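Local coordinates for protein fusolin (Unidentified entomopoxvirus, PDB 4OW5) that probably acts as a chitin-binding, copper-dependent lytic polysaccharide monooxygenase, enhances the virulence of entomopoxvirus and crystallizes in vivo into viral spindles, at residues A[69-74]-A[224-229]; A[75-80]-A[216-221]; A[90-95]-A[163-168]; A[147-152]-A[211-216]. All coordinates share one frame; numbering follows the deposited sequence.

Interaction 1 of 4, residues A[69-74]-A[224-229]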
# COMPACT_ATOMS: atom_id res chain seq x y z
N TYR A 69 18.32 0.53 -23.58
CA TYR A 69 18.73 0.26 -22.21
C TYR A 69 19.36 -1.10 -22.30
O TYR A 69 18.71 -2.12 -22.04
CB TYR A 69 17.57 0.35 -21.22
CG TYR A 69 17.38 1.75 -20.69
CD1 TYR A 69 17.14 2.81 -21.54
CD2 TYR A 69 17.40 2.01 -19.32
CE1 TYR A 69 17.03 4.11 -21.07
CE2 TYR A 69 17.20 3.29 -18.82
CZ TYR A 69 17.07 4.35 -19.70
OH TYR A 69 16.91 5.63 -19.22
N ALA A 70 20.58 -1.10 -22.83
CA ALA A 70 21.29 -2.30 -23.22
C ALA A 70 22.69 -2.42 -22.69
O ALA A 70 23.33 -1.42 -22.34
CB ALA A 70 21.36 -2.33 -24.75
N ALA A 71 23.17 -3.67 -22.70
CA ALA A 71 24.51 -4.07 -22.29
C ALA A 71 24.97 -5.22 -23.18
O ALA A 71 24.16 -6.07 -23.59
CB ALA A 71 24.53 -4.49 -20.84
N LEU A 72 26.25 -5.24 -23.50
CA LEU A 72 26.83 -6.26 -24.39
C LEU A 72 27.45 -7.34 -23.55
O LEU A 72 28.38 -7.07 -22.81
CB LEU A 72 27.88 -5.63 -25.33
CG LEU A 72 27.40 -4.42 -26.13
CD1 LEU A 72 28.53 -3.85 -26.96
CD2 LEU A 72 26.18 -4.75 -26.98
N ALA A 73 26.94 -8.56 -23.67
CA ALA A 73 27.45 -9.69 -22.93
C ALA A 73 28.55 -10.42 -23.68
O ALA A 73 29.26 -11.21 -23.06
CB ALA A 73 26.33 -10.65 -22.62
N GLY A 74 28.67 -10.20 -24.99
CA GLY A 74 29.62 -10.95 -25.80
C GLY A 74 29.10 -12.35 -26.08
O GLY A 74 27.91 -12.62 -25.84
N GLY A 224 21.96 -7.35 -25.06
CA GLY A 224 20.76 -7.58 -24.28
C GLY A 224 20.16 -6.27 -23.83
O GLY A 224 20.89 -5.33 -23.51
N PHE A 225 18.83 -6.22 -23.78
CA PHE A 225 18.06 -5.08 -23.33
C PHE A 225 17.45 -5.43 -21.95
O PHE A 225 16.90 -6.53 -21.76
CB PHE A 225 16.99 -4.69 -24.33
CG PHE A 225 17.58 -4.37 -25.68
CD1 PHE A 225 17.90 -5.39 -26.56
CD2 PHE A 225 17.87 -3.07 -26.03
CE1 PHE A 225 18.54 -5.10 -27.77
CE2 PHE A 225 18.58 -2.80 -27.20
CZ PHE A 225 18.92 -3.81 -28.05
N TYR A 226 17.61 -4.54 -21.01
CA TYR A 226 17.17 -4.71 -19.63
C TYR A 226 16.27 -3.55 -19.22
O TYR A 226 16.69 -2.40 -19.29
CB TYR A 226 18.38 -4.79 -18.71
CG TYR A 226 19.37 -5.90 -19.05
CD1 TYR A 226 19.40 -7.08 -18.32
CD2 TYR A 226 20.27 -5.75 -20.10
CE1 TYR A 226 20.32 -8.09 -18.62
CE2 TYR A 226 21.19 -6.75 -20.41
CZ TYR A 226 21.19 -7.94 -19.69
OH TYR A 226 22.02 -8.95 -20.08
N ASN A 227 15.05 -3.84 -18.79
CA ASN A 227 14.10 -2.80 -18.35
C ASN A 227 13.40 -3.16 -17.06
O ASN A 227 12.92 -4.28 -16.91
CB ASN A 227 12.99 -2.61 -19.38
CG ASN A 227 13.28 -1.97 -20.71
OD1 ASN A 227 12.34 -1.69 -21.42
ND2 ASN A 227 14.50 -1.59 -21.05
N CYS A 228 13.25 -2.15 -16.18
CA CYS A 228 12.45 -2.20 -14.96
C CYS A 228 11.07 -1.70 -15.26
O CYS A 228 10.92 -0.70 -15.96
CB CYS A 228 13.09 -1.35 -13.86
SG CYS A 228 14.65 -2.01 -13.26
N ALA A 229 10.05 -2.36 -14.72
CA ALA A 229 8.66 -1.92 -14.80
C ALA A 229 8.08 -1.91 -13.38
O ALA A 229 8.18 -2.92 -12.68
CB ALA A 229 7.86 -2.82 -15.69
O HOH W 1 15.31 -0.26 -23.68
O HOH W 2 23.42 -8.73 -22.31

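Interaction 2 of 4, residues A[75-80]-A[216-221]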
# COMPACT_ATOMS: atom_id res chain seq x y z
N PRO A 75 29.95 -13.28 -26.54
CA PRO A 75 29.45 -14.62 -26.90
C PRO A 75 28.95 -15.48 -25.74
O PRO A 75 28.15 -16.38 -25.98
CB PRO A 75 30.63 -15.28 -27.61
CG PRO A 75 31.80 -14.49 -27.29
CD PRO A 75 31.37 -13.11 -26.91
N ASN A 76 29.35 -15.21 -24.48
CA ASN A 76 28.92 -16.03 -23.36
C ASN A 76 27.70 -15.44 -22.65
O ASN A 76 27.66 -15.41 -21.42
CB ASN A 76 30.09 -16.24 -22.37
CG ASN A 76 31.33 -16.76 -23.05
OD1 ASN A 76 32.36 -16.08 -23.11
ND2 ASN A 76 31.24 -17.95 -23.62
N TYR A 77 26.67 -15.03 -23.43
CA TYR A 77 25.41 -14.48 -22.90
C TYR A 77 24.54 -15.52 -22.13
O TYR A 77 23.60 -15.11 -21.44
CB TYR A 77 24.55 -13.82 -24.01
CG TYR A 77 24.25 -14.72 -25.18
CD1 TYR A 77 25.04 -14.71 -26.32
CD2 TYR A 77 23.20 -15.63 -25.13
CE1 TYR A 77 24.81 -15.59 -27.37
CE2 TYR A 77 22.99 -16.55 -26.16
CZ TYR A 77 23.83 -16.55 -27.26
OH TYR A 77 23.64 -17.42 -28.29
N LEU A 78 24.81 -16.82 -22.26
CA LEU A 78 24.05 -17.82 -21.50
C LEU A 78 24.66 -18.07 -20.11
O LEU A 78 24.06 -18.74 -19.29
CB LEU A 78 23.94 -19.14 -22.25
CG LEU A 78 23.11 -19.18 -23.53
CD1 LEU A 78 23.18 -20.59 -24.17
CD2 LEU A 78 21.64 -18.82 -23.29
N ASP A 79 25.86 -17.56 -19.84
CA ASP A 79 26.50 -17.73 -18.53
C ASP A 79 25.89 -16.71 -17.55
O ASP A 79 26.20 -15.52 -17.62
CB ASP A 79 28.01 -17.55 -18.69
CG ASP A 79 28.84 -17.70 -17.44
OD1 ASP A 79 28.24 -17.88 -16.36
OD2 ASP A 79 30.06 -17.52 -17.52
N GLN A 80 25.03 -17.19 -16.63
CA GLN A 80 24.35 -16.34 -15.66
C GLN A 80 25.33 -15.60 -14.75
O GLN A 80 25.09 -14.43 -14.45
CB GLN A 80 23.33 -17.13 -14.83
CG GLN A 80 22.12 -17.57 -15.65
CD GLN A 80 21.20 -18.51 -14.90
OE1 GLN A 80 20.98 -19.65 -15.31
NE2 GLN A 80 20.62 -18.02 -13.81
N GLN A 216 17.35 -10.81 -24.66
CA GLN A 216 18.71 -11.17 -25.02
C GLN A 216 18.79 -11.72 -26.43
O GLN A 216 18.10 -12.67 -26.76
CB GLN A 216 19.23 -12.22 -24.03
CG GLN A 216 20.67 -12.72 -24.30
CD GLN A 216 21.70 -11.63 -24.27
OE1 GLN A 216 21.86 -10.92 -23.25
NE2 GLN A 216 22.46 -11.47 -25.34
N ARG A 217 19.64 -11.12 -27.26
CA ARG A 217 19.91 -11.61 -28.60
C ARG A 217 20.80 -12.85 -28.51
O ARG A 217 21.79 -12.87 -27.79
CB ARG A 217 20.59 -10.54 -29.46
CG ARG A 217 19.74 -9.31 -29.66
CD ARG A 217 20.39 -8.34 -30.63
NE ARG A 217 20.47 -8.90 -31.98
CZ ARG A 217 21.03 -8.30 -33.02
NH1 ARG A 217 21.56 -7.09 -32.89
NH2 ARG A 217 21.03 -8.89 -34.21
N ASN A 218 20.44 -13.89 -29.25
CA ASN A 218 21.23 -15.11 -29.33
C ASN A 218 22.27 -14.96 -30.41
O ASN A 218 22.07 -15.52 -31.49
CB ASN A 218 20.35 -16.30 -29.69
CG ASN A 218 19.55 -16.84 -28.60
OD1 ASN A 218 18.39 -16.50 -28.46
ND2 ASN A 218 20.12 -17.76 -27.87
N ASP A 219 23.31 -14.16 -30.21
CA ASP A 219 24.31 -14.00 -31.25
C ASP A 219 25.64 -13.61 -30.64
O ASP A 219 25.68 -13.23 -29.47
CB ASP A 219 23.85 -13.00 -32.34
CG ASP A 219 24.04 -11.53 -31.99
OD1 ASP A 219 23.89 -11.18 -30.79
OD2 ASP A 219 24.32 -10.73 -32.92
N PRO A 220 26.75 -13.71 -31.41
CA PRO A 220 28.08 -13.47 -30.83
C PRO A 220 28.30 -12.07 -30.22
O PRO A 220 29.15 -11.98 -29.34
CB PRO A 220 29.02 -13.70 -32.02
CG PRO A 220 28.31 -14.70 -32.82
CD PRO A 220 26.89 -14.25 -32.78
N VAL A 221 27.56 -11.01 -30.65
CA VAL A 221 27.68 -9.68 -30.04
C VAL A 221 27.04 -9.74 -28.64
O VAL A 221 27.52 -9.12 -27.70
CB VAL A 221 27.07 -8.54 -30.89
CG1 VAL A 221 27.15 -7.22 -30.14
CG2 VAL A 221 27.78 -8.41 -32.25

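Interaction 3 of 4, residues A[90-95]-A[163-168]. With EDO (1,2-ethanediol), chain H.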
# COMPACT_ATOMS: atom_id res chain seq x y z
N ASN A 90 25.40 -4.01 -11.45
CA ASN A 90 24.65 -3.07 -10.64
C ASN A 90 24.02 -2.03 -11.57
O ASN A 90 24.19 -2.16 -12.79
CB ASN A 90 25.55 -2.48 -9.56
CG ASN A 90 26.91 -2.11 -10.08
OD1 ASN A 90 27.03 -1.33 -11.01
ND2 ASN A 90 27.96 -2.70 -9.54
N TYR A 91 23.24 -1.09 -11.05
CA TYR A 91 22.50 -0.11 -11.87
C TYR A 91 21.63 -0.87 -12.88
O TYR A 91 21.69 -0.66 -14.09
CB TYR A 91 23.45 0.87 -12.55
CG TYR A 91 24.11 1.83 -11.59
CD1 TYR A 91 23.37 2.78 -10.92
CD2 TYR A 91 25.47 1.72 -11.29
CE1 TYR A 91 23.98 3.70 -10.07
CE2 TYR A 91 26.07 2.57 -10.35
CZ TYR A 91 25.33 3.59 -9.78
OH TYR A 91 25.89 4.52 -8.94
N LEU A 92 20.84 -1.81 -12.35
CA LEU A 92 20.03 -2.70 -13.15
C LEU A 92 18.98 -1.98 -14.00
O LEU A 92 18.75 -2.41 -15.12
CB LEU A 92 19.34 -3.77 -12.28
CG LEU A 92 20.13 -5.07 -12.07
CD1 LEU A 92 21.39 -4.81 -11.24
CD2 LEU A 92 19.26 -6.13 -11.39
N CYS A 93 18.33 -0.91 -13.49
CA CYS A 93 17.31 -0.24 -14.29
C CYS A 93 17.94 0.66 -15.37
O CYS A 93 17.21 1.11 -16.24
CB CYS A 93 16.35 0.56 -13.40
SG CYS A 93 15.45 -0.47 -12.19
N ALA A 94 19.25 0.95 -15.27
CA ALA A 94 20.02 1.69 -16.28
C ALA A 94 20.71 0.73 -17.26
O ALA A 94 21.44 1.21 -18.13
CB ALA A 94 21.06 2.52 -15.59
N ALA A 95 20.56 -0.61 -17.09
CA ALA A 95 21.31 -1.63 -17.82
C ALA A 95 22.84 -1.37 -17.70
O ALA A 95 23.60 -1.57 -18.65
CB ALA A 95 20.87 -1.68 -19.26
N ASP A 163 15.16 1.16 -1.87
CA ASP A 163 16.14 0.21 -2.38
C ASP A 163 16.47 0.36 -3.83
O ASP A 163 15.58 0.57 -4.65
CB ASP A 163 15.60 -1.21 -2.26
CG ASP A 163 15.17 -1.66 -0.89
OD1 ASP A 163 15.73 -1.15 0.12
OD2 ASP A 163 14.43 -2.67 -0.82
N GLN A 164 17.72 0.01 -4.17
CA GLN A 164 18.12 -0.19 -5.55
C GLN A 164 17.72 -1.61 -5.85
O GLN A 164 17.75 -2.43 -4.93
CB GLN A 164 19.63 -0.01 -5.79
CG GLN A 164 20.06 1.37 -6.25
CD GLN A 164 19.95 2.34 -5.14
OE1 GLN A 164 20.61 2.20 -4.10
NE2 GLN A 164 19.10 3.35 -5.32
N VAL A 165 17.37 -1.92 -7.10
CA VAL A 165 17.04 -3.28 -7.52
C VAL A 165 18.36 -4.02 -7.72
O VAL A 165 19.24 -3.49 -8.41
CB VAL A 165 16.19 -3.27 -8.84
CG1 VAL A 165 16.10 -4.66 -9.45
CG2 VAL A 165 14.80 -2.70 -8.61
N THR A 166 18.49 -5.24 -7.21
CA THR A 166 19.69 -6.08 -7.35
C THR A 166 19.31 -7.49 -7.76
O THR A 166 18.18 -7.91 -7.49
CB THR A 166 20.49 -6.10 -6.01
OG1 THR A 166 19.72 -6.78 -5.03
CG2 THR A 166 20.89 -4.70 -5.52
N TRP A 167 20.26 -8.26 -8.32
CA TRP A 167 19.99 -9.64 -8.73
C TRP A 167 19.59 -10.50 -7.51
O TRP A 167 18.70 -11.35 -7.64
CB TRP A 167 21.17 -10.25 -9.51
CG TRP A 167 21.37 -9.67 -10.86
CD1 TRP A 167 22.35 -8.80 -11.25
CD2 TRP A 167 20.58 -9.92 -12.03
NE1 TRP A 167 22.22 -8.51 -12.59
CE2 TRP A 167 21.12 -9.16 -13.08
CE3 TRP A 167 19.38 -10.60 -12.25
CZ2 TRP A 167 20.59 -9.18 -14.37
CZ3 TRP A 167 18.85 -10.62 -13.53
CH2 TRP A 167 19.48 -9.96 -14.58
N GLN A 168 20.11 -10.19 -6.30
CA GLN A 168 19.76 -10.95 -5.09
C GLN A 168 18.31 -10.69 -4.65
O GLN A 168 17.80 -11.47 -3.86
CB GLN A 168 20.74 -10.68 -3.94
CG GLN A 168 22.14 -11.20 -4.24
CD GLN A 168 23.06 -10.08 -4.70
OE1 GLN A 168 22.65 -9.12 -5.38
NE2 GLN A 168 24.33 -10.16 -4.34
C1 EDO H . 16.27 0.67 -9.08
O1 EDO H . 17.54 0.31 -8.68
C2 EDO H . 15.62 1.70 -8.15
O2 EDO H . 14.24 1.46 -8.26
O HOH W 3 20.22 -1.23 -9.45

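Interaction 4 of 4, residues A[147-152]-A[211-216]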
# COMPACT_ATOMS: atom_id res chain seq x y z
N SER A 147 16.35 -14.66 -30.48
CA SER A 147 16.42 -14.02 -29.18
C SER A 147 15.59 -14.77 -28.18
O SER A 147 14.85 -15.72 -28.53
CB SER A 147 15.94 -12.58 -29.29
OG SER A 147 14.55 -12.55 -29.61
N PHE A 148 15.72 -14.39 -26.92
CA PHE A 148 14.93 -14.97 -25.84
C PHE A 148 14.71 -13.92 -24.76
O PHE A 148 15.40 -12.89 -24.71
CB PHE A 148 15.61 -16.23 -25.25
CG PHE A 148 16.87 -16.01 -24.45
CD1 PHE A 148 18.11 -16.04 -25.06
CD2 PHE A 148 16.83 -15.82 -23.07
CE1 PHE A 148 19.28 -15.89 -24.32
CE2 PHE A 148 18.00 -15.61 -22.35
CZ PHE A 148 19.22 -15.73 -22.97
N PHE A 149 13.77 -14.20 -23.88
CA PHE A 149 13.44 -13.30 -22.77
C PHE A 149 13.59 -13.97 -21.46
O PHE A 149 13.45 -15.19 -21.35
CB PHE A 149 11.99 -12.82 -22.87
CG PHE A 149 11.72 -11.78 -23.92
CD1 PHE A 149 11.57 -12.14 -25.25
CD2 PHE A 149 11.57 -10.44 -23.58
CE1 PHE A 149 11.33 -11.18 -26.22
CE2 PHE A 149 11.33 -9.49 -24.55
CZ PHE A 149 11.25 -9.86 -25.87
N GLU A 150 13.85 -13.16 -20.44
CA GLU A 150 13.80 -13.57 -19.05
C GLU A 150 13.03 -12.52 -18.34
O GLU A 150 13.22 -11.34 -18.62
CB GLU A 150 15.17 -13.76 -18.42
CG GLU A 150 15.97 -14.84 -19.08
CD GLU A 150 17.31 -15.09 -18.44
OE1 GLU A 150 17.95 -14.09 -18.03
OE2 GLU A 150 17.75 -16.26 -18.40
N ILE A 151 12.10 -12.92 -17.47
CA ILE A 151 11.30 -11.98 -16.69
C ILE A 151 11.49 -12.35 -15.24
O ILE A 151 11.44 -13.54 -14.89
CB ILE A 151 9.81 -11.96 -17.11
CG1 ILE A 151 9.66 -11.75 -18.63
CG2 ILE A 151 9.01 -10.92 -16.29
CD1 ILE A 151 8.19 -11.79 -19.13
N TYR A 152 11.73 -11.33 -14.42
CA TYR A 152 11.93 -11.44 -12.99
C TYR A 152 10.97 -10.58 -12.23
O TYR A 152 10.54 -9.55 -12.73
CB TYR A 152 13.35 -11.02 -12.60
CG TYR A 152 14.44 -11.82 -13.27
CD1 TYR A 152 15.07 -12.87 -12.60
CD2 TYR A 152 14.88 -11.50 -14.55
CE1 TYR A 152 16.08 -13.60 -13.20
CE2 TYR A 152 15.90 -12.22 -15.15
CZ TYR A 152 16.48 -13.29 -14.49
OH TYR A 152 17.49 -14.03 -15.04
N LEU A 211 9.06 -5.50 -11.90
CA LEU A 211 9.23 -6.58 -12.86
C LEU A 211 10.45 -6.20 -13.68
O LEU A 211 10.59 -5.03 -14.03
CB LEU A 211 7.98 -6.78 -13.75
CG LEU A 211 6.75 -7.27 -12.98
CD1 LEU A 211 5.52 -7.26 -13.81
CD2 LEU A 211 6.96 -8.65 -12.43
N TYR A 212 11.40 -7.12 -13.81
CA TYR A 212 12.63 -6.90 -14.56
C TYR A 212 12.61 -7.79 -15.80
O TYR A 212 12.40 -8.99 -15.69
CB TYR A 212 13.83 -7.20 -13.70
CG TYR A 212 15.15 -6.63 -14.19
CD1 TYR A 212 15.28 -5.28 -14.50
CD2 TYR A 212 16.26 -7.45 -14.36
CE1 TYR A 212 16.48 -4.75 -14.92
CE2 TYR A 212 17.49 -6.92 -14.72
CZ TYR A 212 17.59 -5.57 -15.03
OH TYR A 212 18.83 -5.07 -15.32
N VAL A 213 12.75 -7.19 -16.97
CA VAL A 213 12.69 -7.91 -18.26
C VAL A 213 14.02 -7.76 -18.97
O VAL A 213 14.52 -6.64 -19.19
CB VAL A 213 11.55 -7.39 -19.15
CG1 VAL A 213 11.54 -8.10 -20.51
CG2 VAL A 213 10.21 -7.55 -18.48
N ARG A 214 14.55 -8.91 -19.39
CA ARG A 214 15.76 -9.05 -20.16
C ARG A 214 15.40 -9.60 -21.53
O ARG A 214 14.78 -10.65 -21.61
CB ARG A 214 16.71 -10.01 -19.46
CG ARG A 214 18.01 -10.18 -20.22
CD ARG A 214 18.84 -11.26 -19.59
NE ARG A 214 20.09 -11.49 -20.31
CZ ARG A 214 20.77 -12.63 -20.30
NH1 ARG A 214 20.33 -13.68 -19.61
NH2 ARG A 214 21.91 -12.73 -20.97
N TRP A 215 15.76 -8.90 -22.60
CA TRP A 215 15.56 -9.34 -23.98
C TRP A 215 16.95 -9.55 -24.54
O TRP A 215 17.70 -8.60 -24.72
CB TRP A 215 14.76 -8.34 -24.82
CG TRP A 215 14.62 -8.75 -26.26
CD1 TRP A 215 14.47 -10.02 -26.75
CD2 TRP A 215 14.56 -7.88 -27.39
NE1 TRP A 215 14.36 -9.99 -28.12
CE2 TRP A 215 14.41 -8.69 -28.54
CE3 TRP A 215 14.63 -6.49 -27.55
CZ2 TRP A 215 14.35 -8.15 -29.84
CZ3 TRP A 215 14.57 -5.96 -28.84
CH2 TRP A 215 14.44 -6.79 -29.96
N GLN A 216 17.35 -10.81 -24.66
CA GLN A 216 18.71 -11.17 -25.02
C GLN A 216 18.79 -11.72 -26.43
O GLN A 216 18.10 -12.67 -26.76
CB GLN A 216 19.23 -12.22 -24.03
CG GLN A 216 20.67 -12.72 -24.30
CD GLN A 216 21.70 -11.63 -24.27
OE1 GLN A 216 21.86 -10.92 -23.25
NE2 GLN A 216 22.46 -11.47 -25.34

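Interaction 1 of 4, residues A[69-74]-A[224-229]
G224 and A71 form an antiparallel hydrogen-bonded pair: A71 N reaches G224 O at 2.9 Å, and G224 N returns the same length of bond to A71 O. One residue on, F225 faces A70 in a non-hydrogen-bonded pair, their CA atoms 4.3 Å apart. The F225 ring carbon CE2 touches the A70 methyl, CB, at 3.7 Å, and the ring goes on to meet the rings of H1 and W215. Y226 closes the ladder, with its backbone N bonded to Y69 O at 2.9 Å (N-H...O 168°). Its side chain lies on the A71 side of the sheet, where CE2 sits beside A71 CB. Out at the ring edge, in plane with it, a water lies between the Y226 hydroxyl and A71 O, so a second, solvent-mediated link runs alongside the direct backbone bonds. N227 turns its amide back over its own strand. With CG beside the backbone N (chi1 -71°), N227 ND2 reaches Y226 O at 2.9 Å, coming down from above the carbonyl plane while that oxygen stays in the plane of the amide. A further water joins N227 ND2 to Y69 N, 3.1 Å from each. The Y69 hydroxyl is bonded to M62 O. Three backbone bonds thus hold the strands in register, and both ends of the N227 amide are hydrogen-bonded, ND2 to Y226 O and the water, OD1 to I4 N and Q11 NE2, which would fix its rotation.

Interaction 2 of 4, residues A[75-80]-A[216-221]
P75 and P220 bring the two loops together with their CA atoms 4.3 Å apart, and the chains diverge to 7.7 Å between the CA atoms of Y77 and N218. P75 N has no hydrogen to give P220 O, so they merely lie close, and the side chain of Y77 carries the contact. Its CG stands between the backbone N and the carbonyl carbon (chi1 55°), which lays the ring against residues 217-219. R217 O sits over the centre of one ring face. That same oxygen, R217 O, accepts a bond from Q216 NE2 at 2.9 Å (169°), and the Q216 amide lies almost parallel to the tyrosine ring, NE2 being 3.4 Å from Y77 CB. The N218 amide stands at right angles to the ring instead, with ND2 3.6 Å from Y77 CE2. D219 O comes to 3.3 Å from Y77 CE1, while the hydroxyl oxygen of Y77 rests 3.5 Å from N218 CA. This is a surface packing of a type I turn, N76 to D79, which leads into the N-cap of helix 80-87, against an inverse gamma turn centred on N218, where the chain leaves strand 209-217 beside H144, a copper and zinc ligand of this protein.

Interaction 3 of 4, residues A[90-95]-A[163-168]
L92 is turned at chi1 -90° and chi2 66°, and these torsions drop its CD2 methyl onto the indole of W167. It is a CH-pi contact: L92 CD2 lies 3.9 Å from the centroid of the five-membered ring of W167 and only 5° off the ring normal. The same methyl, L92 CD2, touches V165 CG1 at 4.0 Å, while the other branch, L92 CD1, lies 3.8 Å from V165 O, so the leucine fills the angle between the valine and the indole. W167 is kept in this attitude from outside the contact, by a bond from NE1 to V88 O and by edge-to-face meetings with Y152 and Y212. L92 and V165 both touch L170 of strand 170-176, so the two loops pack onto the edge of the fibronectin type III-like sheet, where C93 is disulfide-bonded to C228 on strand 223-234. C93 SG meets the second methyl of the valine, V165 CG2, at 4.3 Å. No direct hydrogen bond crosses between the two loops; one water bridges them, accepting from L92 N at 3.0 Å and donating to V165 O at 2.7 Å. Next to it lies a molecule of 1,2-ethanediol, probably from the crystallisation liquor, whose O1 accepts from V165 N at 2.7 Å. Its C1 carbon is 3.4 Å from C93 SG, and the diol is also hydrogen-bonded to D112 and R10. Near the start of segment 163-168, Q164 NE2 is bonded to D112 O and to D243 of the second subunit, which places this edge of the contact at the dimer interface.

Interaction 4 of 4, residues A[147-152]-A[211-216]
F149 and W215 make the tight apolar part of the contact: the phenyl ring and the five-membered ring of the indole form an offset stack, centroids 4.3 Å apart and planes 11° apart, with F149 CZ only 3.3 Å from W215 CD1. At the edge of the indole, W215 NE1 donates to S147 OG at 3.0 Å, the hydroxyl lying close to the ring plane; this bond helps fix the rotation of the indole, and E145 shares the serine oxygen. Further along this face the fit is easier, I151 CG2 and V213 CG2 lying 4.2 Å apart. The other face mixes charge with aromatic rings. R214, stretched out from CG to NE, runs beside E150, and R214 NH1 makes a salt bridge to E150 OE1 at 2.9 Å; the oxygen lies in the guanidinium plane, but NH1 meets OE1 from above the carboxylate plane, 57° out of it. NH2 turns the other way, to Q216 OE1. F148 is the more open end of this face, partly exposed, with its ring lying over Q216 CB at 3.8 Å from the centroid. Six backbone bonds, two in each of the pairs F148-Q216, E150-R214 and Y152-Y212, hold the strands together. This is a regular antiparallel pair at the heart of a fibronectin type III-like fold, its stacked aromatic face packing toward strand 131-140 and W215 approaching H144 of the metal site.

In the fold
Interactions 1 and 4 lie side by side in one sheet, their centres 9 Å apart, because strands 209-217 and 223-234 are neighbours: F225 O and W215 N are 2.8 Å apart. Interaction 2 lies at the end of strand 209-217 and shares Q216 with interaction 4, while Y77 O lies 3.0 Å from R214 NH2. Interaction 3 lies 11 Å from interaction 1 and 14 Å from interaction 4, centre to centre, joined to the first by the C93-C228 disulfide and to the second by L92 O and Y212 OH, 2.7 Å apart. Side chains of F225, W215 and R217 come within about 4 Å of H1 or H144, the copper and zinc ligands of this protein, though no metal is bound to this chain; interaction 3 lies away from that site.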